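Local coordinates for conserved exported protein (Bacteroides fragilis, PDB 3CLW) that is of unknown function but probably hydrolyses O-glycosidic bonds, as a member of glycoside hydrolase family 30, at residues A[52-63]-A[393-404]; A[140-148]-A[188-199]. All blocks are in the same frame, centred on the assembly; numbering follows the deposited sequence.

Contact 1 (A[52-63]-A[393-404])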
loop_
_atom_site.group_PDB
_atom_site.type_symbol
_atom_site.label_atom_id
_atom_site.label_comp_id
_atom_site.label_asym_id
_atom_site.label_seq_id
_atom_site.Cartn_x
_atom_site.Cartn_y
_atom_site.Cartn_z
ATOM N N ARG A 52 -4.315 -14.659 -9.529
ATOM C CA ARG A 52 -5.185 -13.990 -10.489
ATOM C C ARG A 52 -5.956 -15.039 -11.325
ATOM O O ARG A 52 -5.582 -15.350 -12.450
ATOM C CB ARG A 52 -4.373 -13.017 -11.375
ATOM C CG ARG A 52 -5.146 -11.781 -11.857
ATOM C CD ARG A 52 -6.031 -12.091 -13.034
ATOM N NE ARG A 52 -6.855 -10.946 -13.413
ATOM C CZ ARG A 52 -7.657 -10.928 -14.472
ATOM N NH1 ARG A 52 -7.759 -11.997 -15.241
ATOM N NH2 ARG A 52 -8.405 -9.869 -14.718
ATOM N N GLU A 53 -7.026 -15.574 -10.744
ATOM C CA GLU A 53 -7.862 -16.602 -11.385
ATOM C C GLU A 53 -9.312 -16.386 -11.022
ATOM O O GLU A 53 -9.643 -15.705 -10.035
ATOM C CB GLU A 53 -7.480 -18.017 -10.927
ATOM C CG GLU A 53 -6.012 -18.350 -11.069
ATOM C CD GLU A 53 -5.733 -19.495 -12.017
ATOM O OE1 GLU A 53 -5.279 -19.235 -13.166
ATOM O OE2 GLU A 53 -5.955 -20.658 -11.608
ATOM N N PHE A 54 -10.174 -17.007 -11.824
ATOM C CA PHE A 54 -11.602 -17.007 -11.580
ATOM C C PHE A 54 -11.946 -18.373 -11.024
ATOM O O PHE A 54 -11.299 -19.363 -11.358
ATOM C CB PHE A 54 -12.376 -16.724 -12.871
ATOM C CG PHE A 54 -12.030 -15.396 -13.524
ATOM C CD1 PHE A 54 -12.691 -14.236 -13.170
ATOM C CD2 PHE A 54 -11.075 -15.323 -14.511
ATOM C CE1 PHE A 54 -12.395 -13.031 -13.781
ATOM C CE2 PHE A 54 -10.779 -14.109 -15.140
ATOM C CZ PHE A 54 -11.438 -12.977 -14.773
ATOM N N ASP A 55 -12.935 -18.413 -10.139
ATOM C CA ASP A 55 -13.533 -19.656 -9.690
ATOM C C ASP A 55 -14.393 -20.291 -10.797
ATOM O O ASP A 55 -14.420 -19.815 -11.947
ATOM C CB ASP A 55 -14.338 -19.423 -8.394
ATOM C CG ASP A 55 -15.662 -18.682 -8.606
ATOM O OD1 ASP A 55 -16.170 -18.536 -9.723
ATOM O OD2 ASP A 55 -16.242 -18.238 -7.609
ATOM N N GLU A 56 -15.144 -21.325 -10.424
ATOM C CA GLU A 56 -15.910 -22.159 -11.393
ATOM C C GLU A 56 -17.015 -21.352 -12.083
ATOM O O GLU A 56 -17.352 -21.600 -13.243
ATOM C CB GLU A 56 -16.477 -23.438 -10.708
ATOM N N LYS A 57 -17.553 -20.366 -11.368
ATOM C CA LYS A 57 -18.668 -19.545 -11.867
ATOM C C LYS A 57 -18.253 -18.203 -12.498
ATOM O O LYS A 57 -19.104 -17.410 -12.873
ATOM C CB LYS A 57 -19.673 -19.321 -10.740
ATOM N N GLY A 58 -16.950 -17.948 -12.601
ATOM C CA GLY A 58 -16.431 -16.764 -13.305
ATOM C C GLY A 58 -16.116 -15.590 -12.396
ATOM O O GLY A 58 -15.897 -14.472 -12.889
ATOM N N ASN A 59 -16.095 -15.841 -11.076
ATOM C CA ASN A 59 -15.809 -14.813 -10.058
ATOM C C ASN A 59 -14.336 -14.773 -9.725
ATOM O O ASN A 59 -13.745 -15.829 -9.468
ATOM C CB ASN A 59 -16.531 -15.094 -8.725
ATOM C CG ASN A 59 -18.011 -15.328 -8.881
ATOM O OD1 ASN A 59 -18.736 -14.506 -9.441
ATOM N ND2 ASN A 59 -18.476 -16.454 -8.368
ATOM N N PRO A 60 -13.749 -13.555 -9.656
ATOM C CA PRO A 60 -12.343 -13.394 -9.244
ATOM C C PRO A 60 -12.130 -14.035 -7.875
ATOM O O PRO A 60 -13.006 -13.919 -7.004
ATOM C CB PRO A 60 -12.194 -11.880 -9.135
ATOM C CG PRO A 60 -13.227 -11.324 -10.123
ATOM C CD PRO A 60 -14.400 -12.252 -9.919
ATOM N N ILE A 61 -11.012 -14.717 -7.663
ATOM C CA ILE A 61 -10.849 -15.399 -6.388
ATOM C C ILE A 61 -10.266 -14.546 -5.261
ATOM O O ILE A 61 -10.247 -14.979 -4.102
ATOM C CB ILE A 61 -10.043 -16.732 -6.492
ATOM C CG1 ILE A 61 -8.610 -16.485 -6.945
ATOM C CG2 ILE A 61 -10.782 -17.784 -7.344
ATOM C CD1 ILE A 61 -7.714 -17.636 -6.575
ATOM N N GLY A 62 -9.823 -13.335 -5.588
ATOM C CA GLY A 62 -9.098 -12.516 -4.622
ATOM C C GLY A 62 -8.646 -11.174 -5.175
ATOM O O GLY A 62 -9.095 -10.754 -6.241
ATOM N N MET A 63 -7.767 -10.508 -4.433
ATOM C CA MET A 63 -7.227 -9.216 -4.866
ATOM C C MET A 63 -6.258 -9.329 -6.049
ATOM O O MET A 63 -6.144 -8.393 -6.819
ATOM C CB MET A 63 -6.540 -8.515 -3.699
ATOM C CG MET A 63 -7.465 -7.657 -2.789
ATOM S SD MET A 63 -6.694 -7.110 -1.246
ATOM C CE MET A 63 -7.907 -6.061 -0.730
ATOM N N LEU A 393 -11.541 -6.102 1.170
ATOM C CA LEU A 393 -10.791 -6.958 0.271
ATOM C C LEU A 393 -11.418 -6.876 -1.109
ATOM O O LEU A 393 -10.735 -6.676 -2.099
ATOM C CB LEU A 393 -10.722 -8.419 0.772
ATOM C CG LEU A 393 -9.821 -9.380 -0.036
ATOM C CD1 LEU A 393 -9.326 -10.558 0.796
ATOM C CD2 LEU A 393 -10.557 -9.929 -1.247
ATOM N N TRP A 394 -12.731 -7.033 -1.167
ATOM C CA TRP A 394 -13.439 -7.079 -2.443
ATOM C C TRP A 394 -13.467 -5.739 -3.217
ATOM O O TRP A 394 -13.338 -5.707 -4.449
ATOM C CB TRP A 394 -14.808 -7.742 -2.237
ATOM C CG TRP A 394 -14.593 -9.123 -1.663
ATOM C CD1 TRP A 394 -14.916 -9.560 -0.391
ATOM C CD2 TRP A 394 -13.929 -10.233 -2.312
ATOM N NE1 TRP A 394 -14.532 -10.878 -0.256
ATOM C CE2 TRP A 394 -13.902 -11.297 -1.398
ATOM C CE3 TRP A 394 -13.344 -10.414 -3.585
ATOM C CZ2 TRP A 394 -13.341 -12.545 -1.715
ATOM C CZ3 TRP A 394 -12.775 -11.617 -3.889
ATOM C CH2 TRP A 394 -12.766 -12.680 -2.954
ATOM N N THR A 395 -13.570 -4.636 -2.502
ATOM C CA THR A 395 -13.572 -3.336 -3.178
ATOM C C THR A 395 -12.177 -2.991 -3.698
ATOM O O THR A 395 -12.059 -2.359 -4.754
ATOM C CB THR A 395 -14.113 -2.196 -2.298
ATOM O OG1 THR A 395 -13.301 -2.055 -1.126
ATOM C CG2 THR A 395 -15.568 -2.478 -1.895
ATOM N N THR A 396 -11.136 -3.421 -2.982
ATOM C CA THR A 396 -9.757 -3.312 -3.508
ATOM C C THR A 396 -9.630 -4.141 -4.782
ATOM O O THR A 396 -9.111 -3.670 -5.795
ATOM C CB THR A 396 -8.686 -3.775 -2.498
ATOM O OG1 THR A 396 -8.793 -3.005 -1.305
ATOM C CG2 THR A 396 -7.284 -3.589 -3.061
ATOM N N ALA A 397 -10.138 -5.365 -4.720
ATOM C CA ALA A 397 -10.104 -6.288 -5.857
ATOM C C ALA A 397 -10.771 -5.741 -7.118
ATOM O O ALA A 397 -10.331 -6.056 -8.202
ATOM C CB ALA A 397 -10.698 -7.681 -5.459
ATOM N N ASN A 398 -11.825 -4.930 -6.973
ATOM C CA ASN A 398 -12.463 -4.257 -8.109
ATOM C C ASN A 398 -11.384 -3.555 -8.924
ATOM O O ASN A 398 -11.419 -3.520 -10.149
ATOM C CB ASN A 398 -13.487 -3.202 -7.624
ATOM C CG ASN A 398 -14.898 -3.778 -7.445
ATOM O OD1 ASN A 398 -15.695 -3.880 -8.411
ATOM N ND2 ASN A 398 -15.220 -4.142 -6.215
ATOM N N TYR A 399 -10.420 -2.985 -8.210
ATOM C CA TYR A 399 -9.267 -2.356 -8.841
ATOM C C TYR A 399 -8.146 -3.351 -9.128
ATOM O O TYR A 399 -7.813 -3.597 -10.302
ATOM C CB TYR A 399 -8.745 -1.234 -7.958
ATOM C CG TYR A 399 -9.656 -0.050 -7.871
ATOM C CD1 TYR A 399 -9.648 0.942 -8.863
ATOM C CD2 TYR A 399 -10.524 0.111 -6.779
ATOM C CE1 TYR A 399 -10.492 2.071 -8.775
ATOM C CE2 TYR A 399 -11.361 1.233 -6.686
ATOM C CZ TYR A 399 -11.333 2.193 -7.693
ATOM O OH TYR A 399 -12.160 3.283 -7.590
ATOM N N SER A 400 -7.586 -3.928 -8.049
ATOM C CA SER A 400 -6.363 -4.712 -8.140
ATOM C C SER A 400 -6.413 -5.893 -9.062
ATOM O O SER A 400 -5.420 -6.174 -9.735
ATOM C CB SER A 400 -5.823 -5.112 -6.744
ATOM O OG SER A 400 -6.656 -6.045 -6.057
ATOM N N PHE A 401 -7.547 -6.588 -9.121
ATOM C CA PHE A 401 -7.659 -7.847 -9.923
ATOM C C PHE A 401 -7.661 -7.544 -11.441
ATOM O O PHE A 401 -7.177 -8.335 -12.241
ATOM C CB PHE A 401 -8.933 -8.645 -9.492
ATOM C CG PHE A 401 -9.093 -10.006 -10.149
ATOM C CD1 PHE A 401 -8.642 -11.159 -9.518
ATOM C CD2 PHE A 401 -9.753 -10.141 -11.369
ATOM C CE1 PHE A 401 -8.837 -12.459 -10.106
ATOM C CE2 PHE A 401 -9.935 -11.426 -11.984
ATOM C CZ PHE A 401 -9.476 -12.576 -11.345
ATOM N N PHE A 402 -8.186 -6.365 -11.802
ATOM C CA PHE A 402 -8.380 -5.948 -13.192
ATOM C C PHE A 402 -7.403 -4.839 -13.708
ATOM O O PHE A 402 -7.081 -4.769 -14.902
ATOM C CB PHE A 402 -9.828 -5.495 -13.342
ATOM C CG PHE A 402 -10.834 -6.591 -13.083
ATOM C CD1 PHE A 402 -11.072 -7.569 -14.049
ATOM C CD2 PHE A 402 -11.524 -6.652 -11.867
ATOM C CE1 PHE A 402 -12.001 -8.583 -13.825
ATOM C CE2 PHE A 402 -12.437 -7.657 -11.624
ATOM C CZ PHE A 402 -12.677 -8.637 -12.609
ATOM N N VAL A 403 -6.928 -3.997 -12.796
ATOM C CA VAL A 403 -5.981 -2.922 -13.134
ATOM C C VAL A 403 -4.534 -3.399 -12.935
ATOM O O VAL A 403 -3.985 -3.322 -11.840
ATOM C CB VAL A 403 -6.284 -1.588 -12.356
ATOM C CG1 VAL A 403 -5.418 -0.435 -12.913
ATOM C CG2 VAL A 403 -7.763 -1.201 -12.493
ATOM N N ARG A 404 -3.942 -3.905 -14.002
ATOM C CA ARG A 404 -2.673 -4.651 -13.937
ATOM C C ARG A 404 -1.434 -3.781 -14.222
ATOM O O ARG A 404 -1.542 -2.763 -14.913
ATOM C CB ARG A 404 -2.706 -5.788 -14.968
ATOM C CG ARG A 404 -3.788 -6.823 -14.781
ATOM C CD ARG A 404 -3.240 -7.992 -13.981
ATOM N NE ARG A 404 -3.695 -7.884 -12.631
ATOM C CZ ARG A 404 -3.322 -8.670 -11.644
ATOM N NH1 ARG A 404 -2.400 -9.610 -11.794
ATOM N NH2 ARG A 404 -3.847 -8.436 -10.463
#
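Phe401 is the apolar centre of this contact, its ring held between Pro60 on one face and Arg52 on the other. The Pro60 methylene CB sits over the middle of the Phe401 ring, 3.4 Å from its centroid, a clean CH-pi contact. Phe401 swings its ring away from its own backbone nitrogen (chi1 -175°), which carries it out to the 52-63 loop. Its edge meets the face of Phe54 in a T-shaped pair, centroids 5.1 Å apart and planes at 72°. Pro60 CG continues the apolar surface to Phe402 CZ at 3.7 Å, while strand 490-495 packs against Phe402 from elsewhere in the chain.

Across the other face of Phe401 the Arg52 guanidinium lies nearly flat, planes 19° apart. The same guanidinium turns its NE and NH2 side-on to Phe401 O, at 2.9 Å from NE and 3.2 Å from NH2, which fixes its rotation above the ring. Arg404 closes the polar edge: its guanidinium receives Arg52 CG over one face, and its NH2 bonds Ser400 O at 2.8 Å and also Ala64 O. Ser400 OG donates to Met63 O, tying the end of 52-63 to Ser400. With a cation-pi stack on one face of Phe401 and a proline CH-pi contact on the other, the loop following helix 39-50 of the TIM barrel packs on helix 391-400.

Contact 2 (A[140-148]-A[188-199])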
loop_
_atom_site.group_PDB
_atom_site.type_symbol
_atom_site.label_atom_id
_atom_site.label_comp_id
_atom_site.label_asym_id
_atom_site.label_seq_id
_atom_site.Cartn_x
_atom_site.Cartn_y
_atom_site.Cartn_z
ATOM N N ALA A 140 20.360 1.593 21.473
ATOM C CA ALA A 140 20.603 0.141 21.543
ATOM C C ALA A 140 19.296 -0.698 21.492
ATOM O O ALA A 140 19.191 -1.768 22.115
ATOM C CB ALA A 140 21.447 -0.221 22.759
ATOM N N SER A 141 18.320 -0.207 20.739
ATOM C CA SER A 141 17.020 -0.816 20.685
ATOM C C SER A 141 16.273 -0.298 19.446
ATOM O O SER A 141 16.571 0.768 18.917
ATOM C CB SER A 141 16.252 -0.507 21.965
ATOM O OG SER A 141 14.894 -0.847 21.826
ATOM N N THR A 142 15.323 -1.095 18.959
ATOM C CA THR A 142 14.452 -0.644 17.870
ATOM C C THR A 142 13.430 0.375 18.408
ATOM O O THR A 142 12.772 1.090 17.636
ATOM C CB THR A 142 13.727 -1.827 17.232
ATOM O OG1 THR A 142 12.792 -2.353 18.171
ATOM C CG2 THR A 142 14.701 -2.941 16.848
ATOM N N VAL A 143 13.285 0.429 19.738
ATOM C CA VAL A 143 12.544 1.529 20.356
ATOM C C VAL A 143 13.508 2.681 20.692
ATOM O O VAL A 143 14.381 2.568 21.566
ATOM C CB VAL A 143 11.677 1.063 21.558
ATOM C CG1 VAL A 143 10.775 2.215 22.051
ATOM C CG2 VAL A 143 10.815 -0.182 21.158
ATOM N N SER A 144 13.349 3.774 19.945
ATOM C CA SER A 144 14.178 4.963 20.076
ATOM C C SER A 144 13.847 5.654 21.405
ATOM O O SER A 144 12.830 5.350 22.018
ATOM C CB SER A 144 13.924 5.899 18.915
ATOM O OG SER A 144 12.547 6.187 18.868
ATOM N N THR A 145 14.704 6.569 21.847
ATOM C CA THR A 145 14.475 7.241 23.124
ATOM C C THR A 145 14.519 8.774 23.036
ATOM O O THR A 145 14.681 9.441 24.052
ATOM C CB THR A 145 15.436 6.723 24.230
ATOM O OG1 THR A 145 16.783 6.835 23.783
ATOM C CG2 THR A 145 15.169 5.283 24.558
ATOM N N ASP A 146 14.383 9.312 21.823
ATOM C CA ASP A 146 14.291 10.743 21.581
ATOM C C ASP A 146 13.716 11.062 20.198
ATOM O O ASP A 146 13.559 10.185 19.348
ATOM C CB ASP A 146 15.667 11.430 21.761
ATOM C CG ASP A 146 16.693 10.996 20.721
ATOM O OD1 ASP A 146 16.542 11.304 19.513
ATOM O OD2 ASP A 146 17.675 10.355 21.131
ATOM N N GLN A 147 13.402 12.336 19.983
ATOM C CA GLN A 147 13.047 12.817 18.679
ATOM C C GLN A 147 14.071 13.820 18.078
ATOM O O GLN A 147 13.684 14.719 17.346
ATOM C CB GLN A 147 11.639 13.398 18.694
ATOM C CG GLN A 147 11.008 13.340 17.333
ATOM C CD GLN A 147 9.651 13.977 17.290
ATOM O OE1 GLN A 147 9.291 14.719 18.191
ATOM N NE2 GLN A 147 8.886 13.705 16.228
ATOM N N ASP A 148 15.368 13.634 18.340
ATOM C CA ASP A 148 16.390 14.582 17.825
ATOM C C ASP A 148 16.669 14.426 16.335
ATOM O O ASP A 148 16.749 15.410 15.594
ATOM C CB ASP A 148 17.701 14.448 18.601
ATOM C CG ASP A 148 17.528 14.700 20.091
ATOM O OD1 ASP A 148 16.547 15.396 20.497
ATOM O OD2 ASP A 148 18.373 14.194 20.853
ATOM N N ASN A 188 8.310 11.395 10.106
ATOM C CA ASN A 188 7.643 12.479 10.849
ATOM C C ASN A 188 7.231 12.090 12.276
ATOM O O ASN A 188 7.044 12.947 13.140
ATOM C CB ASN A 188 6.379 12.885 10.092
ATOM C CG ASN A 188 5.438 11.695 9.849
ATOM O OD1 ASN A 188 5.646 10.873 8.940
ATOM N ND2 ASN A 188 4.397 11.601 10.672
ATOM N N GLY A 189 7.073 10.798 12.528
ATOM C CA GLY A 189 6.435 10.341 13.749
ATOM C C GLY A 189 7.286 10.447 14.990
ATOM O O GLY A 189 8.505 10.263 14.940
ATOM N N GLN A 190 6.631 10.730 16.108
ATOM C CA GLN A 190 7.276 10.664 17.410
ATOM C C GLN A 190 7.294 9.224 17.903
ATOM O O GLN A 190 6.535 8.852 18.793
ATOM C CB GLN A 190 6.582 11.562 18.451
ATOM C CG GLN A 190 7.404 11.782 19.729
ATOM C CD GLN A 190 6.658 12.632 20.743
ATOM O OE1 GLN A 190 5.759 12.149 21.411
ATOM N NE2 GLN A 190 7.017 13.909 20.844
ATOM N N TRP A 191 8.209 8.437 17.351
ATOM C CA TRP A 191 8.327 7.020 17.672
ATOM C C TRP A 191 8.844 6.701 19.073
ATOM O O TRP A 191 8.558 5.614 19.602
ATOM C CB TRP A 191 9.142 6.320 16.586
ATOM C CG TRP A 191 8.354 6.301 15.317
ATOM C CD1 TRP A 191 8.521 7.118 14.213
ATOM C CD2 TRP A 191 7.218 5.467 15.030
ATOM N NE1 TRP A 191 7.569 6.834 13.262
ATOM C CE2 TRP A 191 6.767 5.814 13.723
ATOM C CE3 TRP A 191 6.538 4.453 15.750
ATOM C CZ2 TRP A 191 5.649 5.196 13.124
ATOM C CZ3 TRP A 191 5.437 3.822 15.146
ATOM C CH2 TRP A 191 5.004 4.202 13.851
ATOM N N HIS A 192 9.591 7.620 19.686
ATOM C CA HIS A 192 10.144 7.320 21.023
ATOM C C HIS A 192 9.062 7.216 22.103
ATOM O O HIS A 192 9.294 6.606 23.142
ATOM C CB HIS A 192 11.289 8.272 21.439
ATOM C CG HIS A 192 10.829 9.608 21.932
ATOM N ND1 HIS A 192 10.587 10.674 21.089
ATOM C CD2 HIS A 192 10.569 10.053 23.186
ATOM C CE1 HIS A 192 10.214 11.724 21.804
ATOM N NE2 HIS A 192 10.181 11.368 23.076
ATOM N N ALA A 193 7.886 7.778 21.836
ATOM C CA ALA A 193 6.710 7.615 22.709
ATOM C C ALA A 193 5.932 6.264 22.558
ATOM O O ALA A 193 4.847 6.100 23.144
ATOM C CB ALA A 193 5.741 8.798 22.495
ATOM N N ASN A 194 6.479 5.314 21.796
ATOM C CA ASN A 194 5.712 4.141 21.367
ATOM C C ASN A 194 6.585 2.895 21.439
ATOM O O ASN A 194 7.587 2.800 20.746
ATOM C CB ASN A 194 5.179 4.403 19.936
ATOM C CG ASN A 194 4.391 3.206 19.327
ATOM O OD1 ASN A 194 4.529 2.066 19.742
ATOM N ND2 ASN A 194 3.591 3.495 18.313
ATOM N N SER A 195 6.236 1.950 22.304
ATOM C CA SER A 195 7.010 0.727 22.419
ATOM C C SER A 195 6.196 -0.474 21.943
ATOM O O SER A 195 6.581 -1.616 22.171
ATOM C CB SER A 195 7.452 0.517 23.864
ATOM O OG SER A 195 6.305 0.430 24.680
ATOM N N PHE A 196 5.078 -0.194 21.278
ATOM C CA PHE A 196 4.195 -1.237 20.711
ATOM C C PHE A 196 4.802 -1.871 19.437
ATOM O O PHE A 196 4.335 -2.884 18.936
ATOM C CB PHE A 196 2.796 -0.601 20.454
ATOM C CG PHE A 196 1.771 -1.530 19.816
ATOM C CD1 PHE A 196 1.256 -2.627 20.517
ATOM C CD2 PHE A 196 1.295 -1.278 18.525
ATOM C CE1 PHE A 196 0.303 -3.488 19.920
ATOM C CE2 PHE A 196 0.343 -2.120 17.926
ATOM C CZ PHE A 196 -0.151 -3.227 18.634
ATOM N N GLN A 197 5.906 -1.300 18.965
ATOM C CA GLN A 197 6.302 -1.378 17.568
ATOM C C GLN A 197 7.696 -0.769 17.357
ATOM O O GLN A 197 8.034 0.224 17.999
ATOM C CB GLN A 197 5.313 -0.518 16.779
ATOM C CG GLN A 197 5.283 -0.842 15.394
ATOM C CD GLN A 197 4.719 0.273 14.534
ATOM O OE1 GLN A 197 3.677 0.838 14.825
ATOM N NE2 GLN A 197 5.374 0.513 13.411
ATOM N N GLU A 198 8.461 -1.337 16.423
ATOM C CA GLU A 198 9.703 -0.742 15.918
ATOM C C GLU A 198 9.450 0.592 15.206
ATOM O O GLU A 198 8.439 0.768 14.526
ATOM C CB GLU A 198 10.389 -1.693 14.939
ATOM C CG GLU A 198 10.781 -3.040 15.531
ATOM C CD GLU A 198 11.428 -3.984 14.534
ATOM O OE1 GLU A 198 12.010 -5.007 14.990
ATOM O OE2 GLU A 198 11.367 -3.717 13.297
ATOM N N GLY A 199 10.373 1.538 15.353
ATOM C CA GLY A 199 10.198 2.840 14.705
ATOM C C GLY A 199 11.361 3.776 14.880
ATOM O O GLY A 199 12.221 3.579 15.752
HETATM O O HOH W 1 11.093 4.100 18.277
HETATM O O HOH W 2 11.333 5.275 24.239
HETATM O O HOH W 3 10.592 10.021 18.276
#
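His192 packs against the backbone of Thr145 and Asp146, and this is the close-fitting middle of the contact. Its CB comes 3.4 Å from Ser144 O, and one face of the imidazole lies against Asp146 CA. The first torsion of His192 (chi1 79°) sets CG between the backbone N and the carbonyl carbon, laying the ring along the 140-148 backbone. Farther along, Thr142 OG1 touches Glu198 CG at 3.4 Å; both polar ends find their hydrogen-bond partners elsewhere, Thr142 OG1 at Glu84 and Glu198 OE1 at Thr92 and Ser76. Val143 lays CG1 against the backbone, at Asn194 O and Ser195 CA. Direct backbone bonding here is slight: Gly199 N reaches Thr142 O in a weak hydrogen bond of 3.3 Å.

The Gln147 end is looser. Its extended side chain crosses that of Gln190 at about a right angle, amide planes 74° apart, with OE1 of Gln147 3.6 Å from NE2 of Gln190.

Three waters bridge the two segments along this side. Water 2 donates to Ser144 O and His192 O, 2.7 Å from each. Water 1 accepts from Ser144 N at 2.8 Å and lies near Gly199 O. Water 3, in the plane of the imidazole at its edge, is 2.9 Å from His192 ND1; it takes the His192 N-H and donates to Asp146 O. The chemistry thus implies two irregular loops of the barrel matched by van der Waals fit and bridged largely through water, with Asp146 steadied separately by a salt bridge to Arg138.

In the fold
From the N terminus the chain runs through strand 6-25 and helix 39-50 into 52-63, the first half of contact 1, whose partner on helix 391-400 comes some 330 residues later. Within that long span lies contact 2, a short closure with about 40 residues between its halves: 140-148 follows strand 125-128, helix 157-173 and strand 178-182 come next, and 188-199 completes it. The two are therefore nested, not crossed. Contact 2 joins neighbouring loops after successive parallel strands of the barrel, whereas contact 1 ties an early barrel loop to the helix leading into the C-terminal beta strands. Their centres lie 38 Å apart, on opposite sides of the chain's centre.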